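Local structure of mRNA export factor MEX67 (Candida albicans, 1Q40) at residues N19-Y24 with I134-H139; T110-I115 with E119-E124; S43-Q48 with Y101-Q106; G140-V145 with L204-Y209. The protein probably serves in nuclear mRNA export, its NTF2-like domain pairing with the NTF2-like chain of a partner protein to form a heterodimeric export receptor. All coordinates share one frame; numbering follows the deposited sequence.

Contact 1. Residues N19-Y24 with I134-H139; sequences NFIANY and IMITLH
I21 of the helix lies between I136 and L138 of the strand. Its CG1 meets CG2 of I136 at 3.9 Å, and its CD1 is equally close to that methyl. The two isoleucines run antiparallel past one another. The other branch of I21 serves L138: CG2 of I21 touches CD2 of L138 at 4.0 Å. One β-branched residue therefore covers two strand residues that stand two positions apart. F20 adds a third apolar contact, with its CD2 3.9 Å from CD1 of I136. That methyl arrives obliquely at the ring. The I136 side chain thus has one branch on I21 and the other on F20. F20 reaches it because its ring extends with CG anti to the backbone N (chi1 174°). No hydrogen bond joins the two segments, and all four touching residues are buried. The helix and strand segments approach to 10.5 Å between axes and cross at -53°, which is room for one interleaved layer of side chains.

Around this layer, F187 of strand 181-190 meets both F20 and Y24 edge-to-face. On the opposite face of strand 134-139, M135, T137 and H139 pack against the chain of another protein, while H139 also bonds D184 and E124 through its two ring nitrogens. The strand is thus covered by a helix on one face and by a partner chain on the other. This is characteristic of an NTF2-like domain, whose curved sheet holds its N-terminal helix against one face and dimerises through the other.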
# COMPACT_ATOMS: atom_id res chain seq x y z
N ASN B 19 14.84 -12.41 8.16
CA ASN B 19 15.04 -13.81 7.82
C ASN B 19 13.85 -14.37 7.05
O ASN B 19 14.03 -15.09 6.07
CB ASN B 19 15.27 -14.65 9.07
CG ASN B 19 16.60 -14.35 9.75
OD1 ASN B 19 17.33 -13.44 9.34
ND2 ASN B 19 16.90 -15.10 10.80
N PHE B 20 12.63 -14.06 7.50
CA PHE B 20 11.42 -14.51 6.82
C PHE B 20 11.45 -14.08 5.36
O PHE B 20 11.26 -14.90 4.48
CB PHE B 20 10.16 -13.97 7.51
CG PHE B 20 8.88 -14.28 6.78
CD1 PHE B 20 8.22 -15.48 6.98
CD2 PHE B 20 8.34 -13.37 5.87
CE1 PHE B 20 7.05 -15.78 6.30
CE2 PHE B 20 7.17 -13.66 5.18
CZ PHE B 20 6.52 -14.87 5.40
N ILE B 21 11.72 -12.80 5.14
CA ILE B 21 11.73 -12.20 3.80
C ILE B 21 12.85 -12.78 2.92
O ILE B 21 12.65 -12.99 1.72
CB ILE B 21 11.85 -10.65 3.90
CG1 ILE B 21 10.55 -10.04 4.44
CG2 ILE B 21 12.23 -10.03 2.55
CD1 ILE B 21 9.33 -10.13 3.49
N ALA B 22 14.01 -13.03 3.53
CA ALA B 22 15.18 -13.58 2.82
C ALA B 22 14.90 -14.99 2.29
O ALA B 22 15.18 -15.29 1.13
CB ALA B 22 16.40 -13.59 3.73
N ASN B 23 14.34 -15.85 3.15
CA ASN B 23 13.97 -17.20 2.75
C ASN B 23 12.78 -17.20 1.80
O ASN B 23 12.76 -17.99 0.86
CB ASN B 23 13.64 -18.06 3.98
CG ASN B 23 13.18 -19.46 3.60
OD1 ASN B 23 12.06 -19.87 3.94
ND2 ASN B 23 14.02 -20.19 2.87
N TYR B 24 11.80 -16.33 2.06
CA TYR B 24 10.61 -16.24 1.22
C TYR B 24 10.99 -15.95 -0.22
O TYR B 24 10.55 -16.64 -1.13
CB TYR B 24 9.63 -15.15 1.72
CG TYR B 24 8.25 -15.32 1.10
CD1 TYR B 24 7.22 -15.93 1.81
CD2 TYR B 24 7.99 -14.91 -0.22
CE1 TYR B 24 5.97 -16.12 1.24
CE2 TYR B 24 6.74 -15.11 -0.80
CZ TYR B 24 5.74 -15.71 -0.06
OH TYR B 24 4.51 -15.92 -0.63
N ILE B 134 2.65 -10.36 13.61
CA ILE B 134 3.41 -9.20 13.14
C ILE B 134 3.05 -8.90 11.69
O ILE B 134 2.67 -9.79 10.94
CB ILE B 134 4.95 -9.40 13.33
CG1 ILE B 134 5.49 -10.53 12.46
CG2 ILE B 134 5.29 -9.69 14.80
CD1 ILE B 134 6.97 -10.45 12.26
N MSE B 135 3.16 -7.63 11.33
CA MSE B 135 2.96 -7.14 9.97
C MSE B 135 4.32 -6.91 9.36
O MSE B 135 5.15 -6.25 9.96
CB MSE B 135 2.24 -5.80 9.99
CG MSE B 135 0.87 -5.82 10.60
SE MSE B 135 -0.49 -5.74 9.21
CE MSE B 135 -0.55 -3.96 8.82
N ILE B 136 4.54 -7.46 8.17
CA ILE B 136 5.75 -7.20 7.40
C ILE B 136 5.37 -6.66 6.03
O ILE B 136 4.67 -7.33 5.27
CB ILE B 136 6.58 -8.49 7.23
CG1 ILE B 136 6.87 -9.16 8.58
CG2 ILE B 136 7.88 -8.17 6.49
CD1 ILE B 136 7.35 -10.60 8.47
N THR B 137 5.83 -5.45 5.71
CA THR B 137 5.63 -4.86 4.39
C THR B 137 6.97 -4.58 3.70
O THR B 137 7.84 -3.91 4.26
CB THR B 137 4.79 -3.59 4.51
OG1 THR B 137 3.47 -3.94 4.92
CG2 THR B 137 4.55 -2.93 3.16
N LEU B 138 7.11 -5.11 2.49
CA LEU B 138 8.31 -4.97 1.70
C LEU B 138 8.00 -4.17 0.45
O LEU B 138 6.95 -4.35 -0.17
CB LEU B 138 8.83 -6.36 1.30
CG LEU B 138 10.09 -6.42 0.42
CD1 LEU B 138 11.28 -5.94 1.20
CD2 LEU B 138 10.31 -7.82 -0.16
N HIS B 139 8.91 -3.26 0.09
CA HIS B 139 8.81 -2.42 -1.11
C HIS B 139 10.07 -2.59 -1.94
O HIS B 139 11.16 -2.63 -1.39
CB HIS B 139 8.66 -0.94 -0.75
CG HIS B 139 7.64 -0.66 0.32
ND1 HIS B 139 6.31 -0.45 0.04
CD2 HIS B 139 7.78 -0.52 1.66
CE1 HIS B 139 5.66 -0.23 1.17
NE2 HIS B 139 6.53 -0.27 2.17

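Contact 2. Residues T110-I115 with E119-E124; sequences TRHDII and ELFSME
Chi1 of F121 is -61°, which sets CG opposite its own carbonyl carbon and sends the ring across to I114. I114 answers with chi1 near -165°: CG1 extends away from its backbone N, and CD1 comes to rest over one face of the F121 ring. This is a CH-pi contact. CD1 of I114 lies 4.0 Å from the centroid of the F121 ring and only 16° off the normal, displaced toward the rim on the CG and CD1 side. The two side chains stand roughly perpendicular.

The far end of the ring meets mostly backbone. CE1 of F121 is 3.7 Å from CA of I114, and the same atom is 4.0 Å from C of D113, which sits at the ring edge near its plane. CZ of F121 reaches CB of H112 at 4.1 Å. The chain can wrap the ring in this way because D113 is the centre of an inverse gamma turn, with a weak bond of 3.0 Å from I114 N to H112 O. The carboxylate of D113 turns to T117 in the connecting loop, through OD2 and OG1. On the side of helix 14-29, L25 touches both H112 and I114.

The F121 ring thus packs inside the connection between strand 109-111 and strand 122-127, both antiparallel neighbours of the long strand 134-146 in the curved NTF2-like sheet.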
# COMPACT_ATOMS: atom_id res chain seq x y z
N THR B 110 10.48 -14.76 -11.34
CA THR B 110 11.18 -13.55 -10.94
C THR B 110 12.59 -13.79 -10.42
O THR B 110 12.98 -14.90 -10.06
CB THR B 110 10.40 -12.86 -9.80
OG1 THR B 110 10.11 -13.81 -8.77
CG2 THR B 110 9.03 -12.35 -10.29
N ARG B 111 13.34 -12.69 -10.35
CA ARG B 111 14.51 -12.62 -9.50
C ARG B 111 14.52 -11.28 -8.76
O ARG B 111 14.49 -10.22 -9.38
CB ARG B 111 15.80 -12.88 -10.27
CG ARG B 111 15.99 -12.06 -11.50
CD ARG B 111 17.05 -10.99 -11.35
NE ARG B 111 18.40 -11.54 -11.35
CZ ARG B 111 19.50 -10.83 -11.09
NH1 ARG B 111 19.41 -9.53 -10.81
NH2 ARG B 111 20.69 -11.42 -11.11
N HIS B 112 14.47 -11.36 -7.43
CA HIS B 112 14.62 -10.23 -6.53
C HIS B 112 16.06 -10.25 -6.06
O HIS B 112 16.51 -11.22 -5.46
CB HIS B 112 13.70 -10.38 -5.32
CG HIS B 112 12.24 -10.37 -5.64
ND1 HIS B 112 11.61 -11.41 -6.31
CD2 HIS B 112 11.27 -9.47 -5.35
CE1 HIS B 112 10.32 -11.14 -6.43
NE2 HIS B 112 10.09 -9.97 -5.85
N ASP B 113 16.80 -9.18 -6.31
CA ASP B 113 18.24 -9.14 -6.08
C ASP B 113 18.54 -8.63 -4.66
O ASP B 113 19.27 -7.66 -4.48
CB ASP B 113 18.88 -8.27 -7.17
CG ASP B 113 20.39 -8.37 -7.21
OD1 ASP B 113 20.94 -9.48 -7.01
OD2 ASP B 113 21.10 -7.37 -7.47
N ILE B 114 17.97 -9.31 -3.66
CA ILE B 114 18.01 -8.85 -2.27
C ILE B 114 19.33 -9.17 -1.55
O ILE B 114 19.70 -8.46 -0.62
CB ILE B 114 16.81 -9.41 -1.47
CG1 ILE B 114 16.64 -8.65 -0.14
CG2 ILE B 114 16.94 -10.91 -1.21
CD1 ILE B 114 15.20 -8.30 0.20
N ILE B 115 20.02 -10.23 -1.98
CA ILE B 115 21.31 -10.60 -1.38
C ILE B 115 22.42 -9.66 -1.85
O ILE B 115 23.17 -9.13 -1.04
CB ILE B 115 21.67 -12.08 -1.72
CG1 ILE B 115 20.69 -13.04 -1.05
CG2 ILE B 115 23.11 -12.41 -1.31
CD1 ILE B 115 20.59 -14.39 -1.75
N GLU B 119 19.75 -2.80 -0.90
CA GLU B 119 19.42 -1.38 -0.90
C GLU B 119 18.32 -0.97 -1.89
O GLU B 119 17.83 0.15 -1.83
CB GLU B 119 20.70 -0.55 -1.16
CG GLU B 119 21.30 -0.71 -2.55
CD GLU B 119 22.52 -1.62 -2.60
OE1 GLU B 119 22.61 -2.60 -1.81
OE2 GLU B 119 23.39 -1.35 -3.45
N LEU B 120 17.93 -1.86 -2.81
CA LEU B 120 16.77 -1.60 -3.67
C LEU B 120 15.44 -1.68 -2.90
O LEU B 120 14.39 -1.29 -3.42
CB LEU B 120 16.69 -2.61 -4.83
CG LEU B 120 17.88 -2.75 -5.78
CD1 LEU B 120 17.55 -3.77 -6.86
CD2 LEU B 120 18.27 -1.42 -6.40
N PHE B 121 15.51 -2.19 -1.67
CA PHE B 121 14.34 -2.56 -0.90
C PHE B 121 14.19 -1.72 0.36
O PHE B 121 15.19 -1.27 0.95
CB PHE B 121 14.43 -4.05 -0.54
CG PHE B 121 14.47 -4.95 -1.74
CD1 PHE B 121 15.68 -5.32 -2.32
CD2 PHE B 121 13.29 -5.43 -2.30
CE1 PHE B 121 15.71 -6.15 -3.44
CE2 PHE B 121 13.31 -6.25 -3.43
CZ PHE B 121 14.51 -6.61 -4.00
N SER B 122 12.95 -1.48 0.75
CA SER B 122 12.63 -0.95 2.07
C SER B 122 11.56 -1.82 2.72
O SER B 122 10.80 -2.51 2.04
CB SER B 122 12.19 0.52 2.01
OG SER B 122 10.96 0.70 1.31
N MSE B 123 11.52 -1.78 4.05
CA MSE B 123 10.66 -2.67 4.83
C MSE B 123 10.23 -2.01 6.13
O MSE B 123 11.02 -1.32 6.76
CB MSE B 123 11.44 -3.95 5.13
CG MSE B 123 10.62 -5.12 5.69
SE MSE B 123 11.74 -6.69 6.16
CE MSE B 123 13.16 -6.45 4.92
N GLU B 124 8.97 -2.22 6.51
CA GLU B 124 8.47 -1.91 7.85
C GLU B 124 8.01 -3.20 8.52
O GLU B 124 7.44 -4.07 7.86
CB GLU B 124 7.29 -0.94 7.78
CG GLU B 124 7.59 0.36 7.05
CD GLU B 124 7.39 0.26 5.54
OE1 GLU B 124 8.36 0.49 4.81
OE2 GLU B 124 6.26 -0.05 5.08

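Contact 3. Residues S43-Q48 with Y101-Q106; sequences SQFSMQ and YKSFQQ
F45 of the strand and F104 of the helix form a T-shaped (edge-to-face) pair inside the NTF2-like fold, where helix 96-105 packs on the curved sheet. F45 starts at CB, and CG anti to its backbone N (chi1 175°) carries the ring out toward the helix. From there every ring atom has the same neighbour. CG, CD1 and CD2 each lie within 3.9 Å of CE1 of F104, and so do CE1, CE2 and the tip, CZ. The nearness is even because CE1 of F104 sits over the centre of the F45 ring, 3.6 Å above its plane. The centroids of the F45 and F104 rings are 4.9 Å apart and their planes stand at 80°. One side of F45 has a second partner: CD2 and CE2 meet CB of S103 at the ring edge, with CD2 to CB at 3.9 Å. The opposite face of the F45 ring looks at the strand's own backbone, where N of M47 lies offset toward the rim.

Further out, F104 forms another edge-to-face pair with W28 of helix 14-29, and R185 of strand 181-190 touches both phenylalanines. S103 gives only its CB to F45; its OG bonds OG of S94.

Two residues beyond F104, Q106 folds its side chain back, and its NE2 donates to O of K102 at 3.0 Å, with 155° at the hydrogen. The amide comes from above the carbonyl plane of K102 rather than along a lone pair.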
# COMPACT_ATOMS: atom_id res chain seq x y z
N SER B 43 -5.99 -19.03 5.28
CA SER B 43 -5.05 -18.03 4.75
C SER B 43 -5.58 -17.40 3.45
O SER B 43 -6.28 -18.06 2.68
CB SER B 43 -3.68 -18.66 4.50
OG SER B 43 -3.06 -19.04 5.71
N GLN B 44 -5.22 -16.14 3.24
CA GLN B 44 -5.69 -15.36 2.09
C GLN B 44 -4.54 -14.70 1.31
O GLN B 44 -3.58 -14.17 1.89
CB GLN B 44 -6.70 -14.30 2.54
CG GLN B 44 -7.95 -14.85 3.19
CD GLN B 44 -8.89 -13.76 3.68
OE1 GLN B 44 -9.67 -13.21 2.91
NE2 GLN B 44 -8.81 -13.46 4.97
N PHE B 45 -4.65 -14.79 -0.01
CA PHE B 45 -3.77 -14.09 -0.94
C PHE B 45 -4.56 -13.41 -2.04
O PHE B 45 -5.46 -14.01 -2.63
CB PHE B 45 -2.80 -15.05 -1.61
CG PHE B 45 -1.94 -14.40 -2.66
CD1 PHE B 45 -0.89 -13.57 -2.29
CD2 PHE B 45 -2.18 -14.62 -4.02
CE1 PHE B 45 -0.09 -12.96 -3.26
CE2 PHE B 45 -1.39 -14.00 -4.98
CZ PHE B 45 -0.35 -13.17 -4.60
N SER B 46 -4.21 -12.17 -2.34
CA SER B 46 -4.61 -11.57 -3.60
C SER B 46 -3.55 -10.60 -4.12
O SER B 46 -2.69 -10.12 -3.36
CB SER B 46 -5.98 -10.89 -3.48
OG SER B 46 -6.08 -10.07 -2.33
N MSE B 47 -3.59 -10.39 -5.43
CA MSE B 47 -2.67 -9.50 -6.12
C MSE B 47 -3.47 -8.40 -6.83
O MSE B 47 -4.54 -8.66 -7.40
CB MSE B 47 -1.83 -10.31 -7.13
CG MSE B 47 -0.85 -9.48 -7.96
SE MSE B 47 -1.66 -8.75 -9.59
CE MSE B 47 -2.37 -10.35 -10.35
N GLN B 48 -2.96 -7.18 -6.76
CA GLN B 48 -3.60 -6.00 -7.38
C GLN B 48 -2.59 -5.26 -8.26
O GLN B 48 -1.42 -5.14 -7.91
CB GLN B 48 -4.19 -5.08 -6.28
CG GLN B 48 -3.16 -4.58 -5.22
CD GLN B 48 -3.79 -3.72 -4.09
OE1 GLN B 48 -4.52 -2.77 -4.36
NE2 GLN B 48 -3.48 -4.06 -2.85
N TYR B 101 -1.66 -21.49 -4.24
CA TYR B 101 -0.63 -22.06 -5.09
C TYR B 101 -0.97 -21.83 -6.57
O TYR B 101 -0.10 -21.45 -7.35
CB TYR B 101 -0.45 -23.56 -4.82
CG TYR B 101 0.62 -24.17 -5.71
CD1 TYR B 101 1.91 -23.66 -5.74
CD2 TYR B 101 0.32 -25.24 -6.55
CE1 TYR B 101 2.88 -24.21 -6.56
CE2 TYR B 101 1.29 -25.80 -7.38
CZ TYR B 101 2.56 -25.28 -7.38
OH TYR B 101 3.52 -25.83 -8.19
N LYS B 102 -2.23 -22.01 -6.95
CA LYS B 102 -2.65 -21.74 -8.33
C LYS B 102 -2.45 -20.26 -8.72
O LYS B 102 -2.02 -19.97 -9.84
CB LYS B 102 -4.10 -22.19 -8.54
CG LYS B 102 -4.27 -23.70 -8.58
CD LYS B 102 -5.72 -24.16 -8.77
CE LYS B 102 -5.85 -25.66 -8.46
NZ LYS B 102 -7.20 -26.26 -8.72
N SER B 103 -2.70 -19.33 -7.81
CA SER B 103 -2.42 -17.91 -8.09
C SER B 103 -0.92 -17.69 -8.30
O SER B 103 -0.53 -16.95 -9.20
CB SER B 103 -2.90 -17.00 -6.96
OG SER B 103 -4.29 -17.05 -6.84
N PHE B 104 -0.10 -18.31 -7.47
CA PHE B 104 1.35 -18.18 -7.55
C PHE B 104 1.89 -18.70 -8.88
O PHE B 104 2.84 -18.14 -9.42
CB PHE B 104 2.05 -18.93 -6.40
CG PHE B 104 1.89 -18.30 -5.02
CD1 PHE B 104 1.26 -17.07 -4.81
CD2 PHE B 104 2.39 -18.97 -3.90
CE1 PHE B 104 1.14 -16.53 -3.52
CE2 PHE B 104 2.27 -18.44 -2.61
CZ PHE B 104 1.64 -17.21 -2.42
N GLN B 105 1.29 -19.76 -9.41
CA GLN B 105 1.71 -20.33 -10.70
C GLN B 105 1.43 -19.42 -11.89
O GLN B 105 2.05 -19.57 -12.94
CB GLN B 105 1.00 -21.67 -10.97
CG GLN B 105 1.38 -22.79 -10.04
CD GLN B 105 0.67 -24.09 -10.41
OE1 GLN B 105 -0.56 -24.19 -10.30
NE2 GLN B 105 1.44 -25.08 -10.86
N GLN B 106 0.48 -18.49 -11.73
CA GLN B 106 0.08 -17.56 -12.79
C GLN B 106 0.80 -16.21 -12.75
O GLN B 106 0.50 -15.32 -13.55
CB GLN B 106 -1.43 -17.33 -12.73
CG GLN B 106 -2.26 -18.59 -12.96
CD GLN B 106 -3.72 -18.34 -12.70
OE1 GLN B 106 -4.37 -17.61 -13.45
NE2 GLN B 106 -4.24 -18.92 -11.64

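Contact 4. Residues G140-V145 with L204-Y209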
# COMPACT_ATOMS: atom_id res chain seq x y z
N GLY B 140 9.93 -2.66 -3.25
CA GLY B 140 11.10 -2.78 -4.11
C GLY B 140 10.78 -3.01 -5.57
O GLY B 140 9.77 -2.54 -6.08
N SER B 141 11.67 -3.75 -6.23
CA SER B 141 11.50 -4.13 -7.64
C SER B 141 12.01 -5.54 -7.92
O SER B 141 12.71 -6.14 -7.10
CB SER B 141 12.21 -3.11 -8.54
OG SER B 141 13.61 -3.06 -8.25
N PHE B 142 11.63 -6.08 -9.07
CA PHE B 142 12.14 -7.38 -9.53
C PHE B 142 12.30 -7.42 -11.05
O PHE B 142 11.76 -6.57 -11.77
CB PHE B 142 11.26 -8.55 -9.04
CG PHE B 142 9.80 -8.47 -9.46
CD1 PHE B 142 9.40 -8.78 -10.76
CD2 PHE B 142 8.82 -8.11 -8.55
CE1 PHE B 142 8.05 -8.70 -11.15
CE2 PHE B 142 7.47 -8.04 -8.93
CZ PHE B 142 7.10 -8.34 -10.22
N ASP B 143 13.08 -8.39 -11.51
CA ASP B 143 13.17 -8.73 -12.92
C ASP B 143 12.24 -9.91 -13.18
O ASP B 143 12.08 -10.78 -12.33
CB ASP B 143 14.59 -9.15 -13.29
CG ASP B 143 15.55 -8.01 -13.21
OD1 ASP B 143 15.65 -7.27 -14.21
OD2 ASP B 143 16.25 -7.77 -12.20
N GLU B 144 11.61 -9.93 -14.34
CA GLU B 144 10.87 -11.10 -14.78
C GLU B 144 11.80 -11.90 -15.66
O GLU B 144 12.32 -11.37 -16.64
CB GLU B 144 9.61 -10.69 -15.53
CG GLU B 144 8.60 -9.99 -14.65
CD GLU B 144 7.42 -9.44 -15.42
OE1 GLU B 144 7.45 -9.47 -16.67
OE2 GLU B 144 6.45 -8.95 -14.79
N VAL B 145 12.03 -13.16 -15.30
CA VAL B 145 12.97 -14.03 -16.02
C VAL B 145 12.30 -15.07 -16.93
O VAL B 145 12.95 -15.64 -17.79
CB VAL B 145 13.93 -14.74 -15.04
CG1 VAL B 145 14.78 -13.72 -14.29
CG2 VAL B 145 13.18 -15.64 -14.06
N LEU B 204 -0.14 -8.55 -2.62
CA LEU B 204 0.93 -8.16 -3.52
C LEU B 204 0.39 -7.07 -4.44
O LEU B 204 -0.63 -7.28 -5.08
CB LEU B 204 1.37 -9.35 -4.38
CG LEU B 204 2.40 -9.11 -5.49
CD1 LEU B 204 3.68 -8.47 -4.97
CD2 LEU B 204 2.72 -10.41 -6.18
N LEU B 205 1.07 -5.93 -4.48
CA LEU B 205 0.73 -4.84 -5.37
C LEU B 205 1.82 -4.71 -6.44
O LEU B 205 3.00 -4.60 -6.11
CB LEU B 205 0.59 -3.53 -4.59
CG LEU B 205 0.01 -2.35 -5.41
CD1 LEU B 205 -0.83 -1.46 -4.55
CD2 LEU B 205 1.11 -1.49 -6.05
N ILE B 206 1.39 -4.70 -7.70
CA ILE B 206 2.27 -4.63 -8.87
C ILE B 206 2.06 -3.28 -9.56
O ILE B 206 0.92 -2.88 -9.80
CB ILE B 206 1.93 -5.78 -9.84
CG1 ILE B 206 2.12 -7.15 -9.14
CG2 ILE B 206 2.77 -5.70 -11.11
CD1 ILE B 206 3.57 -7.47 -8.76
N ARG B 207 3.16 -2.60 -9.88
CA ARG B 207 3.15 -1.26 -10.45
C ARG B 207 4.38 -1.02 -11.37
O ARG B 207 5.31 -1.85 -11.41
CB ARG B 207 3.06 -0.20 -9.33
CG ARG B 207 4.10 -0.34 -8.22
CD ARG B 207 3.93 0.64 -7.07
NE ARG B 207 4.89 0.39 -6.00
CZ ARG B 207 6.10 0.94 -5.92
NH1 ARG B 207 6.88 0.65 -4.89
NH2 ARG B 207 6.54 1.77 -6.86
N PRO B 208 4.35 0.05 -12.16
CA PRO B 208 5.46 0.32 -13.08
C PRO B 208 6.80 0.43 -12.33
O PRO B 208 6.86 0.96 -11.21
CB PRO B 208 5.07 1.64 -13.74
CG PRO B 208 3.56 1.68 -13.63
CD PRO B 208 3.28 1.06 -12.28
N TYR B 209 7.84 -0.11 -12.94
CA TYR B 209 9.18 -0.02 -12.40
C TYR B 209 9.61 1.43 -12.29
O TYR B 209 9.38 2.23 -13.21
CB TYR B 209 10.15 -0.74 -13.32
CG TYR B 209 11.60 -0.58 -12.92
CD1 TYR B 209 12.05 -0.97 -11.66
CD2 TYR B 209 12.52 -0.01 -13.80
CE1 TYR B 209 13.38 -0.82 -11.30
CE2 TYR B 209 13.86 0.15 -13.45
CZ TYR B 209 14.28 -0.26 -12.19
OH TYR B 209 15.60 -0.11 -11.84
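NE of R207, whose guanidinium nears G140, is held in a salt bridge by OD2 of D184 on strand 181-190. This fixes the group beside the main chain. NH1 of R207 comes to 4.5 Å from O of G140, too far for a hydrogen bond, and the oxygen lies oblique to the guanidinium plane.

Closer contacts come from I206 and Y209, the residues one before and two after R207. CD1 of I206 touches the rim of the F142 ring, 3.9 Å from both CZ and CE2. The methyl lies near the ring plane, so it meets an edge and not a face, and the two side chains are set nearly square to each other. The CB of F142 points away from strand 204-208, yet chi1 of 58° swings the ring round until its tip reaches I206. CB of S141 sits 3.8 Å from CE1 of Y209. It too lies at the ring edge, and OG of S141 is 3.8 Å from the same carbon.

H112, just past strand 109-111, meets the F142 ring; M47 of strand 44-49 touches I206. The touching parts of the two segments run 85° apart, and no hydrogen bond links them. Strand 181-190 lies between their strands in the sheet. Side chains touching across it at such an angle reflect the strong twist and curl of an NTF2-like sheet.

Overall arrangement
All four contacts serve one curved sheet. Contacts 1, 3 and 4 are buried, while contact 2 is partly buried at the loop between two strands. Contacts 1 and 3 each lay a helix on the sheet, the first mainly through aliphatic branches with one phenylalanine ring, the second with a ring pair; Y24 and F104 touch between them. Contacts 1 and 4 share strand 134-146, the first under a helix, the second where the sheet curls. Contact 2 borders both: H139 N reaches S122 O at 2.8 Å, and R111 N reaches D143 O at 3.0 Å. Contacts 3 and 4 meet through parallel strands 44-49 and 198-208. In contact 4 a guanidinium lies near the interface.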